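Local coordinates for uncharacterized protein (Parabacteroides distasonis, PDB 4KW2) that is of unknown function but adopts a xylose isomerase-like TIM barrel fold and may act as a sugar isomerase or a related enzyme, at residues F110-H114 and L136-M142; Y100-W106 and Q129-I133; L165-L171 and G197-V201. All coordinates share one frame; numbering follows the deposited sequence.

Interaction 1 of 3, residues F110-H114 and L136-M142; sequences FAFAH and LAKKYDM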
loop_
_atom_site.group_PDB
_atom_site.type_symbol
_atom_site.label_atom_id
_atom_site.label_comp_id
_atom_site.label_asym_id
_atom_site.label_seq_id
_atom_site.Cartn_x
_atom_site.Cartn_y
_atom_site.Cartn_z
ATOM N N PHE A 110 -16.179 1.242 25.779
ATOM C CA PHE A 110 -15.930 2.383 26.666
ATOM C C PHE A 110 -15.750 1.962 28.124
ATOM O O PHE A 110 -14.923 2.528 28.833
ATOM C CB PHE A 110 -17.065 3.408 26.575
ATOM C CG PHE A 110 -16.884 4.418 25.478
ATOM C CD1 PHE A 110 -17.167 4.090 24.159
ATOM C CD2 PHE A 110 -16.436 5.697 25.765
ATOM C CE1 PHE A 110 -17.001 5.016 23.146
ATOM C CE2 PHE A 110 -16.268 6.631 24.756
ATOM C CZ PHE A 110 -16.551 6.289 23.445
ATOM N N ALA A 111 -16.537 0.987 28.574
ATOM C CA ALA A 111 -16.392 0.452 29.932
ATOM C C ALA A 111 -15.011 -0.167 30.116
ATOM O O ALA A 111 -14.359 0.047 31.134
ATOM C CB ALA A 111 -17.470 -0.584 30.222
ATOM N N PHE A 112 -14.574 -0.931 29.120
ATOM C CA PHE A 112 -13.262 -1.573 29.149
ATOM C C PHE A 112 -12.125 -0.550 29.151
ATOM O O PHE A 112 -11.213 -0.635 29.965
ATOM C CB PHE A 112 -13.104 -2.516 27.957
ATOM C CG PHE A 112 -11.749 -3.145 27.866
ATOM C CD1 PHE A 112 -11.376 -4.139 28.756
ATOM C CD2 PHE A 112 -10.840 -2.742 26.895
ATOM C CE1 PHE A 112 -10.123 -4.727 28.677
ATOM C CE2 PHE A 112 -9.586 -3.321 26.814
ATOM C CZ PHE A 112 -9.228 -4.319 27.706
ATOM N N ALA A 113 -12.185 0.410 28.234
ATOM C CA ALA A 113 -11.205 1.493 28.188
ATOM C C ALA A 113 -11.054 2.158 29.554
ATOM O O ALA A 113 -9.939 2.384 30.024
ATOM C CB ALA A 113 -11.598 2.523 27.142
ATOM N N HIS A 114 -12.180 2.467 30.183
ATOM C CA HIS A 114 -12.190 3.086 31.505
ATOM C C HIS A 114 -11.581 2.162 32.557
ATOM O O HIS A 114 -10.797 2.595 33.395
ATOM C CB HIS A 114 -13.622 3.439 31.903
ATOM C CG HIS A 114 -13.744 4.000 33.285
ATOM N ND1 HIS A 114 -13.521 5.330 33.570
ATOM C CD2 HIS A 114 -14.062 3.410 34.461
ATOM C CE1 HIS A 114 -13.697 5.535 34.863
ATOM N NE2 HIS A 114 -14.024 4.387 35.427
ATOM N N LEU A 136 -21.548 8.201 26.097
ATOM C CA LEU A 136 -20.570 7.298 26.703
ATOM C C LEU A 136 -19.289 8.035 27.105
ATOM O O LEU A 136 -18.739 7.788 28.181
ATOM C CB LEU A 136 -20.241 6.143 25.750
ATOM C CG LEU A 136 -21.360 5.119 25.531
ATOM C CD1 LEU A 136 -21.054 4.234 24.332
ATOM C CD2 LEU A 136 -21.565 4.271 26.774
ATOM N N ALA A 137 -18.824 8.934 26.240
ATOM C CA ALA A 137 -17.674 9.782 26.547
ATOM C C ALA A 137 -17.894 10.538 27.854
ATOM O O ALA A 137 -17.008 10.572 28.709
ATOM C CB ALA A 137 -17.413 10.760 25.411
ATOM N N LYS A 138 -19.076 11.139 28.000
ATOM C CA LYS A 138 -19.445 11.861 29.225
ATOM C C LYS A 138 -19.516 10.912 30.417
ATOM O O LYS A 138 -18.952 11.189 31.472
ATOM C CB LYS A 138 -20.805 12.549 29.080
ATOM C CG LYS A 138 -20.875 13.705 28.092
ATOM C CD LYS A 138 -22.167 14.493 28.301
ATOM C CE LYS A 138 -22.825 14.919 26.997
ATOM N NZ LYS A 138 -22.008 15.910 26.246
ATOM N N LYS A 139 -20.216 9.796 30.232
ATOM C CA LYS A 139 -20.445 8.819 31.300
ATOM C C LYS A 139 -19.146 8.254 31.875
ATOM O O LYS A 139 -19.077 7.967 33.069
ATOM C CB LYS A 139 -21.332 7.681 30.783
ATOM C CG LYS A 139 -21.604 6.554 31.773
ATOM C CD LYS A 139 -22.576 5.543 31.172
ATOM C CE LYS A 139 -22.404 4.138 31.735
ATOM N NZ LYS A 139 -23.378 3.822 32.812
ATOM N N TYR A 140 -18.126 8.096 31.029
ATOM C CA TYR A 140 -16.843 7.532 31.452
ATOM C C TYR A 140 -15.700 8.551 31.459
ATOM O O TYR A 140 -14.547 8.175 31.663
ATOM C CB TYR A 140 -16.466 6.353 30.551
ATOM C CG TYR A 140 -17.410 5.172 30.644
ATOM C CD1 TYR A 140 -17.398 4.326 31.754
ATOM C CD2 TYR A 140 -18.306 4.890 29.620
ATOM C CE1 TYR A 140 -18.259 3.239 31.836
ATOM C CE2 TYR A 140 -19.167 3.812 29.694
ATOM C CZ TYR A 140 -19.142 2.989 30.801
ATOM O OH TYR A 140 -20.003 1.917 30.855
ATOM N N ASP A 141 -16.012 9.827 31.243
ATOM C CA ASP A 141 -14.990 10.875 31.137
ATOM C C ASP A 141 -13.875 10.493 30.146
ATOM O O ASP A 141 -12.701 10.797 30.358
ATOM C CB ASP A 141 -14.405 11.183 32.520
ATOM C CG ASP A 141 -13.491 12.399 32.517
ATOM O OD1 ASP A 141 -13.682 13.298 31.669
ATOM O OD2 ASP A 141 -12.576 12.453 33.367
HETATM N N MSE A 142 -14.268 9.836 29.057
HETATM C CA MSE A 142 -13.341 9.340 28.048
HETATM C C MSE A 142 -13.287 10.312 26.909
HETATM O O MSE A 142 -14.320 10.761 26.419
HETATM C CB MSE A 142 -13.881 7.997 27.555
HETATM C CG MSE A 142 -12.920 7.245 26.638
HETATM SE SE MSE A 142 -11.254 6.805 27.584
HETATM C CE MSE A 142 -12.046 5.710 29.011
#
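Phe-110 and Tyr-140 have the largest shares of this contact, which holds no hydrogen bond across the two segments. The CH-pi contacts come first. Leu-136 sets its CB over the centre of one face of the Phe-110 ring, 3.8 Å from CB to the ring centroid and nearly along the ring normal. Ala-111 lies with its CA over one face of the Tyr-140 ring, CA to centroid 4.2 Å. The backbone O of Phe-110 lies over the same face, nearer the rim. On the opposite face rests CG of Lys-139, one residue back in the same helix.

The apolar contacts fill in around these rings. Phe-110 CB meets Tyr-140 CD2 at 3.6 Å. Tyr-140 CG stands anti to its own carbonyl carbon (chi1 -64°), which turns one face of the ring to the backbone of 110-111. Ala-111 CB lies 4.0 Å from Tyr-140 CZ. The aromatic pair of His-114 and Tyr-140 is oblique, with ring planes at 45°. Replacing Tyr-140 by an alanine is likely to open a gap beside Phe-110 CB and Ala-111 and to take away the ring beside His-114.

Met-142, a selenomethionine, has a side chain bent at chi2 and chi3. This curls its CE back to Ala-113 CB at 3.7 Å, while its CB and CG pass Phe-110 CD2 and CE2. The chain reaches this residue through a Schellman motif, in which Asp-141 takes positive phi and Met-142 N bonds to Ala-137 O.

Helices 103-116 and 130-140 run roughly parallel here, their local axes 10.2 Å apart and at 31°. They are successive outer helices of the barrel. Phe-110, Ala-113 and Met-142 also touch Val-121 of strand 120-123, and Phe-110 and Ala-137 touch Val-144 of strand 143-146.

Interaction 2 of 3, residues Y100-W106 and Q129-I133; sequences YGTNEEW and QLDYI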
loop_
_atom_site.group_PDB
_atom_site.type_symbol
_atom_site.label_atom_id
_atom_site.label_comp_id
_atom_site.label_asym_id
_atom_site.label_seq_id
_atom_site.Cartn_x
_atom_site.Cartn_y
_atom_site.Cartn_z
ATOM N N TYR A 100 -17.463 -0.060 15.640
ATOM C CA TYR A 100 -18.541 -0.991 15.974
ATOM C C TYR A 100 -19.876 -0.602 15.361
ATOM O O TYR A 100 -20.120 0.566 15.044
ATOM C CB TYR A 100 -18.724 -1.083 17.484
ATOM C CG TYR A 100 -17.584 -1.713 18.232
ATOM C CD1 TYR A 100 -17.323 -3.071 18.115
ATOM C CD2 TYR A 100 -16.787 -0.964 19.086
ATOM C CE1 TYR A 100 -16.290 -3.665 18.823
ATOM C CE2 TYR A 100 -15.750 -1.548 19.794
ATOM C CZ TYR A 100 -15.509 -2.898 19.660
ATOM O OH TYR A 100 -14.492 -3.485 20.362
ATOM N N GLY A 101 -20.751 -1.595 15.243
ATOM C CA GLY A 101 -22.059 -1.420 14.628
ATOM C C GLY A 101 -23.234 -1.444 15.586
ATOM O O GLY A 101 -24.358 -1.190 15.167
ATOM N N THR A 102 -23.002 -1.753 16.861
ATOM C CA THR A 102 -24.097 -1.802 17.840
ATOM C C THR A 102 -23.789 -0.987 19.089
ATOM O O THR A 102 -22.629 -0.761 19.425
ATOM C CB THR A 102 -24.421 -3.245 18.289
ATOM O OG1 THR A 102 -23.404 -3.713 19.186
ATOM C CG2 THR A 102 -24.545 -4.186 17.090
ATOM N N ASN A 103 -24.843 -0.572 19.783
ATOM C CA ASN A 103 -24.699 0.171 21.029
ATOM C C ASN A 103 -24.078 -0.661 22.145
ATOM O O ASN A 103 -23.313 -0.143 22.958
ATOM C CB ASN A 103 -26.055 0.703 21.479
ATOM C CG ASN A 103 -26.590 1.784 20.562
ATOM O OD1 ASN A 103 -25.903 2.239 19.650
ATOM N ND2 ASN A 103 -27.823 2.194 20.797
ATOM N N GLU A 104 -24.419 -1.946 22.184
ATOM C CA GLU A 104 -23.860 -2.863 23.173
ATOM C C GLU A 104 -22.333 -2.902 23.070
ATOM O O GLU A 104 -21.639 -2.795 24.077
ATOM C CB GLU A 104 -24.425 -4.270 22.979
ATOM C CG GLU A 104 -23.954 -5.281 24.017
ATOM C CD GLU A 104 -24.452 -6.694 23.753
ATOM O OE1 GLU A 104 -24.885 -6.991 22.616
ATOM O OE2 GLU A 104 -24.400 -7.518 24.688
ATOM N N GLU A 105 -21.825 -3.045 21.849
ATOM C CA GLU A 105 -20.381 -3.061 21.611
ATOM C C GLU A 105 -19.709 -1.763 22.066
ATOM O O GLU A 105 -18.686 -1.794 22.749
ATOM C CB GLU A 105 -20.083 -3.318 20.132
ATOM C CG GLU A 105 -20.423 -4.735 19.678
ATOM C CD GLU A 105 -20.537 -4.879 18.169
ATOM O OE1 GLU A 105 -20.641 -3.852 17.464
ATOM O OE2 GLU A 105 -20.528 -6.034 17.687
ATOM N N TRP A 106 -20.288 -0.628 21.692
ATOM C CA TRP A 106 -19.733 0.659 22.097
ATOM C C TRP A 106 -19.677 0.737 23.609
ATOM O O TRP A 106 -18.639 1.068 24.175
ATOM C CB TRP A 106 -20.548 1.827 21.535
ATOM C CG TRP A 106 -20.320 2.061 20.078
ATOM C CD1 TRP A 106 -21.242 1.973 19.080
ATOM C CD2 TRP A 106 -19.083 2.418 19.449
ATOM N NE1 TRP A 106 -20.661 2.254 17.869
ATOM C CE2 TRP A 106 -19.336 2.532 18.067
ATOM C CE3 TRP A 106 -17.788 2.652 19.917
ATOM C CZ2 TRP A 106 -18.344 2.873 17.151
ATOM C CZ3 TRP A 106 -16.803 2.991 19.005
ATOM C CH2 TRP A 106 -17.088 3.099 17.639
ATOM N N GLN A 129 -24.311 7.492 15.046
ATOM C CA GLN A 129 -23.784 6.927 16.292
ATOM C C GLN A 129 -23.155 7.971 17.222
ATOM O O GLN A 129 -22.900 7.682 18.391
ATOM C CB GLN A 129 -22.744 5.838 15.982
ATOM C CG GLN A 129 -23.335 4.551 15.424
ATOM C CD GLN A 129 -22.280 3.568 14.944
ATOM O OE1 GLN A 129 -21.247 3.965 14.403
ATOM N NE2 GLN A 129 -22.544 2.276 15.127
ATOM N N LEU A 130 -22.902 9.173 16.712
ATOM C CA LEU A 130 -22.174 10.193 17.478
ATOM C C LEU A 130 -22.873 10.597 18.779
ATOM O O LEU A 130 -22.219 10.740 19.817
ATOM C CB LEU A 130 -21.914 11.433 16.615
ATOM C CG LEU A 130 -20.956 11.224 15.437
ATOM C CD1 LEU A 130 -20.760 12.526 14.673
ATOM C CD2 LEU A 130 -19.617 10.677 15.910
ATOM N N ASP A 131 -24.191 10.782 18.717
ATOM C CA ASP A 131 -24.977 11.107 19.906
ATOM C C ASP A 131 -24.762 10.082 21.014
ATOM O O ASP A 131 -24.442 10.447 22.149
ATOM C CB ASP A 131 -26.471 11.207 19.570
ATOM C CG ASP A 131 -26.864 12.575 19.027
ATOM O OD1 ASP A 131 -25.994 13.304 18.508
ATOM O OD2 ASP A 131 -28.054 12.925 19.121
ATOM N N TYR A 132 -24.923 8.804 20.675
ATOM C CA TYR A 132 -24.754 7.731 21.648
ATOM C C TYR A 132 -23.319 7.668 22.166
ATOM O O TYR A 132 -23.084 7.499 23.367
ATOM C CB TYR A 132 -25.148 6.383 21.043
ATOM C CG TYR A 132 -25.181 5.270 22.065
ATOM C CD1 TYR A 132 -26.170 5.234 23.052
ATOM C CD2 TYR A 132 -24.225 4.260 22.058
ATOM C CE1 TYR A 132 -26.201 4.221 23.998
ATOM C CE2 TYR A 132 -24.253 3.244 22.997
ATOM C CZ TYR A 132 -25.241 3.229 23.963
ATOM O OH TYR A 132 -25.264 2.219 24.895
ATOM N N ILE A 133 -22.363 7.804 21.252
ATOM C CA ILE A 133 -20.944 7.787 21.602
ATOM C C ILE A 133 -20.590 8.954 22.531
ATOM O O ILE A 133 -19.803 8.787 23.463
ATOM C CB ILE A 133 -20.060 7.795 20.331
ATOM C CG1 ILE A 133 -20.140 6.429 19.644
ATOM C CG2 ILE A 133 -18.610 8.128 20.664
ATOM C CD1 ILE A 133 -19.608 6.418 18.231
HETATM O O HOH W 1 -24.510 1.497 17.092
#
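Gln-129 sends CG anti to its carbonyl carbon (chi1 -72°) and then runs extended, which carries its amide across to Tyr-100 and Trp-106. Tyr-132 has CG anti to its backbone N (chi1 -172°), and this turns the ring to Asn-103.

Gln-129 NE2 donates to Tyr-100 O at 3.0 Å, with the donor tilted from the carbonyl plane. It also donates to a water at 2.9 Å from NE2, and that water donates to Asn-103 OD1. Gln-129 OE1 is held by Glu-126 N, so bonds at both ends fix the amide's rotation. The amide stands nearly perpendicular to the Trp-106 ring, at its edge. Trp-106 NE1 and Gln-129 NE2 are close, but both are donors and do not bond.

Ile-133 places CD1 over one face of the Trp-106 six-membered ring, 4.0 Å from CD1 to the centroid. Tyr-100 CB covers the opposite face. The Asn-103 amide stacks over the Tyr-132 ring, planes 16° apart, and Asn-103 CB comes within 3.5 Å of Tyr-132 CE2.

Thr-102 and Glu-105 form a capping box at the start of helix 103-116: Glu-105 N donates to Thr-102 OG1, and Glu-105 OE1 accepts from Thr-102 N. Tyr-100 OH forms a hydrogen bond with Trp-216 NE1 of the second subunit.

The contact joins the N-terminal turns of helices 103-116 and 130-140, successive outer helices of the TIM barrel, and Ile-133 reaches Val-144 of strand 143-146.

Interaction 3 of 3, residues L165-L171 and G197-V201; sequences LKGRSPL and GRIKV. With SO4 (sulfate ion), chain E.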
loop_
_atom_site.group_PDB
_atom_site.type_symbol
_atom_site.label_atom_id
_atom_site.label_comp_id
_atom_site.label_asym_id
_atom_site.label_seq_id
_atom_site.Cartn_x
_atom_site.Cartn_y
_atom_site.Cartn_z
ATOM N N LEU A 165 -18.981 17.881 14.770
ATOM C CA LEU A 165 -18.473 18.161 16.115
ATOM C C LEU A 165 -18.994 19.464 16.729
ATOM O O LEU A 165 -19.053 19.578 17.955
ATOM C CB LEU A 165 -16.940 18.169 16.117
ATOM C CG LEU A 165 -16.273 16.799 15.975
ATOM C CD1 LEU A 165 -14.765 16.957 15.845
ATOM C CD2 LEU A 165 -16.620 15.893 17.147
ATOM N N LYS A 166 -19.359 20.437 15.891
ATOM C CA LYS A 166 -19.799 21.751 16.373
ATOM C C LYS A 166 -20.842 21.601 17.466
ATOM O O LYS A 166 -21.826 20.883 17.293
ATOM C CB LYS A 166 -20.376 22.596 15.232
ATOM N N GLY A 167 -20.602 22.242 18.607
ATOM C CA GLY A 167 -21.550 22.216 19.721
ATOM C C GLY A 167 -21.500 20.984 20.613
ATOM O O GLY A 167 -22.183 20.940 21.637
ATOM N N ARG A 168 -20.703 19.981 20.241
ATOM C CA ARG A 168 -20.548 18.785 21.070
ATOM C C ARG A 168 -19.509 19.012 22.158
ATOM O O ARG A 168 -18.640 19.874 22.027
ATOM C CB ARG A 168 -20.147 17.576 20.222
ATOM C CG ARG A 168 -21.244 17.102 19.291
ATOM C CD ARG A 168 -20.828 15.863 18.522
ATOM N NE ARG A 168 -21.871 15.460 17.585
ATOM C CZ ARG A 168 -22.965 14.775 17.909
ATOM N NH1 ARG A 168 -23.185 14.389 19.162
ATOM N NH2 ARG A 168 -23.851 14.467 16.968
ATOM N N SER A 169 -19.609 18.220 23.224
ATOM C CA SER A 169 -18.662 18.241 24.348
ATOM C C SER A 169 -17.200 18.323 23.892
ATOM O O SER A 169 -16.857 17.820 22.823
ATOM C CB SER A 169 -18.866 16.991 25.219
ATOM O OG SER A 169 -17.735 16.706 26.027
ATOM N N PRO A 170 -16.331 18.952 24.707
ATOM C CA PRO A 170 -14.909 19.014 24.345
ATOM C C PRO A 170 -14.217 17.640 24.308
ATOM O O PRO A 170 -13.127 17.517 23.750
ATOM C CB PRO A 170 -14.293 19.897 25.443
ATOM C CG PRO A 170 -15.440 20.545 26.141
ATOM C CD PRO A 170 -16.597 19.614 25.997
ATOM N N LEU A 171 -14.843 16.628 24.908
ATOM C CA LEU A 171 -14.354 15.253 24.837
ATOM C C LEU A 171 -14.394 14.691 23.408
ATOM O O LEU A 171 -13.600 13.815 23.068
ATOM C CB LEU A 171 -15.179 14.349 25.759
ATOM C CG LEU A 171 -15.173 14.681 27.252
ATOM C CD1 LEU A 171 -16.304 13.945 27.956
ATOM C CD2 LEU A 171 -13.828 14.347 27.878
ATOM N N GLY A 197 -7.487 22.312 18.249
ATOM C CA GLY A 197 -7.972 22.418 19.624
ATOM C C GLY A 197 -8.880 21.238 19.925
ATOM O O GLY A 197 -8.968 20.788 21.068
ATOM N N ARG A 198 -9.567 20.751 18.893
ATOM C CA ARG A 198 -10.279 19.471 18.950
ATOM C C ARG A 198 -9.430 18.306 18.407
ATOM O O ARG A 198 -9.875 17.160 18.436
ATOM C CB ARG A 198 -11.602 19.549 18.178
ATOM C CG ARG A 198 -12.771 20.128 18.962
ATOM C CD ARG A 198 -14.087 19.718 18.317
ATOM N NE ARG A 198 -15.228 20.492 18.802
ATOM C CZ ARG A 198 -16.029 20.150 19.812
ATOM N NH1 ARG A 198 -15.846 19.027 20.501
ATOM N NH2 ARG A 198 -17.035 20.954 20.140
ATOM N N ILE A 199 -8.221 18.592 17.916
ATOM C CA ILE A 199 -7.327 17.543 17.419
ATOM C C ILE A 199 -6.665 16.864 18.611
ATOM O O ILE A 199 -5.783 17.443 19.242
ATOM C CB ILE A 199 -6.211 18.084 16.496
ATOM C CG1 ILE A 199 -6.785 18.934 15.354
ATOM C CG2 ILE A 199 -5.390 16.928 15.937
ATOM C CD1 ILE A 199 -7.708 18.181 14.419
ATOM N N LYS A 200 -7.085 15.637 18.911
ATOM C CA LYS A 200 -6.600 14.933 20.098
ATOM C C LYS A 200 -5.507 13.908 19.798
ATOM O O LYS A 200 -4.662 13.652 20.649
ATOM C CB LYS A 200 -7.767 14.261 20.823
ATOM C CG LYS A 200 -8.757 15.259 21.393
ATOM C CD LYS A 200 -9.780 14.590 22.290
ATOM C CE LYS A 200 -10.878 15.564 22.696
ATOM N NZ LYS A 200 -10.359 16.743 23.442
ATOM N N VAL A 201 -5.534 13.320 18.604
ATOM C CA VAL A 201 -4.576 12.291 18.225
ATOM C C VAL A 201 -4.102 12.513 16.789
ATOM O O VAL A 201 -4.896 12.822 15.908
ATOM C CB VAL A 201 -5.190 10.872 18.354
ATOM C CG1 VAL A 201 -4.205 9.796 17.908
ATOM C CG2 VAL A 201 -5.640 10.618 19.785
HETATM S S SO4 E . -17.803 24.433 18.859
HETATM O O1 SO4 E . -17.243 25.775 19.130
HETATM O O2 SO4 E . -18.316 23.856 20.120
HETATM O O3 SO4 E . -18.908 24.547 17.881
HETATM O O4 SO4 E . -16.745 23.562 18.297
#
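The loop from helix 157-165 to strand 172-178 turns carbonyl oxygens to the guanidinium of Arg-198, which sits just ahead of strand 199-204. Arg-198 NH2 donates to Arg-168 O at 2.7 Å, a nearly straight bond of 165°. Arg-198 NH1 donates to Ser-169 O at 2.8 Å, coming from above that carbonyl plane. Both acceptors lie in the guanidinium plane, at its edge. Outside the segments NH1 also bonds Met-172 O. The Arg-198 side chain is extended from CG to NE, which carries the flat group into the bend of the loop. Leu-165 O lies over one guanidinium face, too poorly angled to bond, and Leu-165 CD1 packs on Arg-198 CD at 3.8 Å.

This is a helix-to-strand connection of the TIM barrel, and it opens with a type II beta turn from Leu-165 to Arg-168. Gly-167 takes positive phi in that turn, and its N donates to sulfate O3 at 3.0 Å. Arg-198 NH2 donates to sulfate O4 at 3.2 Å. The sulfate probably comes from the crystallisation liquor. Further along, Ser-169 OG accepts from Leu-171 N in an ST turn.

Lys-200 bends at its last torsion (chi4 -60°) and donates from NZ to Pro-170 O at 2.9 Å. NZ also forms a salt bridge with Glu-143 at the start of strand 143-146, while Arg-168 pairs with Glu-134 of helix 130-140.

Interactions 1 and 2 are two levels of one helix pair, 103-116 with 130-140, with centres about 12 Å apart. Their segments alternate along the chain. They meet directly where Leu-136 CD1 packs on Trp-106 CB, so the packing runs on along the pair. Interaction 3 comes later in the chain; its centre is about 16 Å from that of interaction 1 and about 18 Å from that of interaction 2. It ties the loop before strand 172-178 to strand 199-204. A salt bridge from Asp-131 OD1 to Arg-168 NH2 connects it to interaction 2, and Leu-171 packs on Ala-137 and Met-142 of interaction 1. Together they join successive parts of one closed eight-stranded barrel.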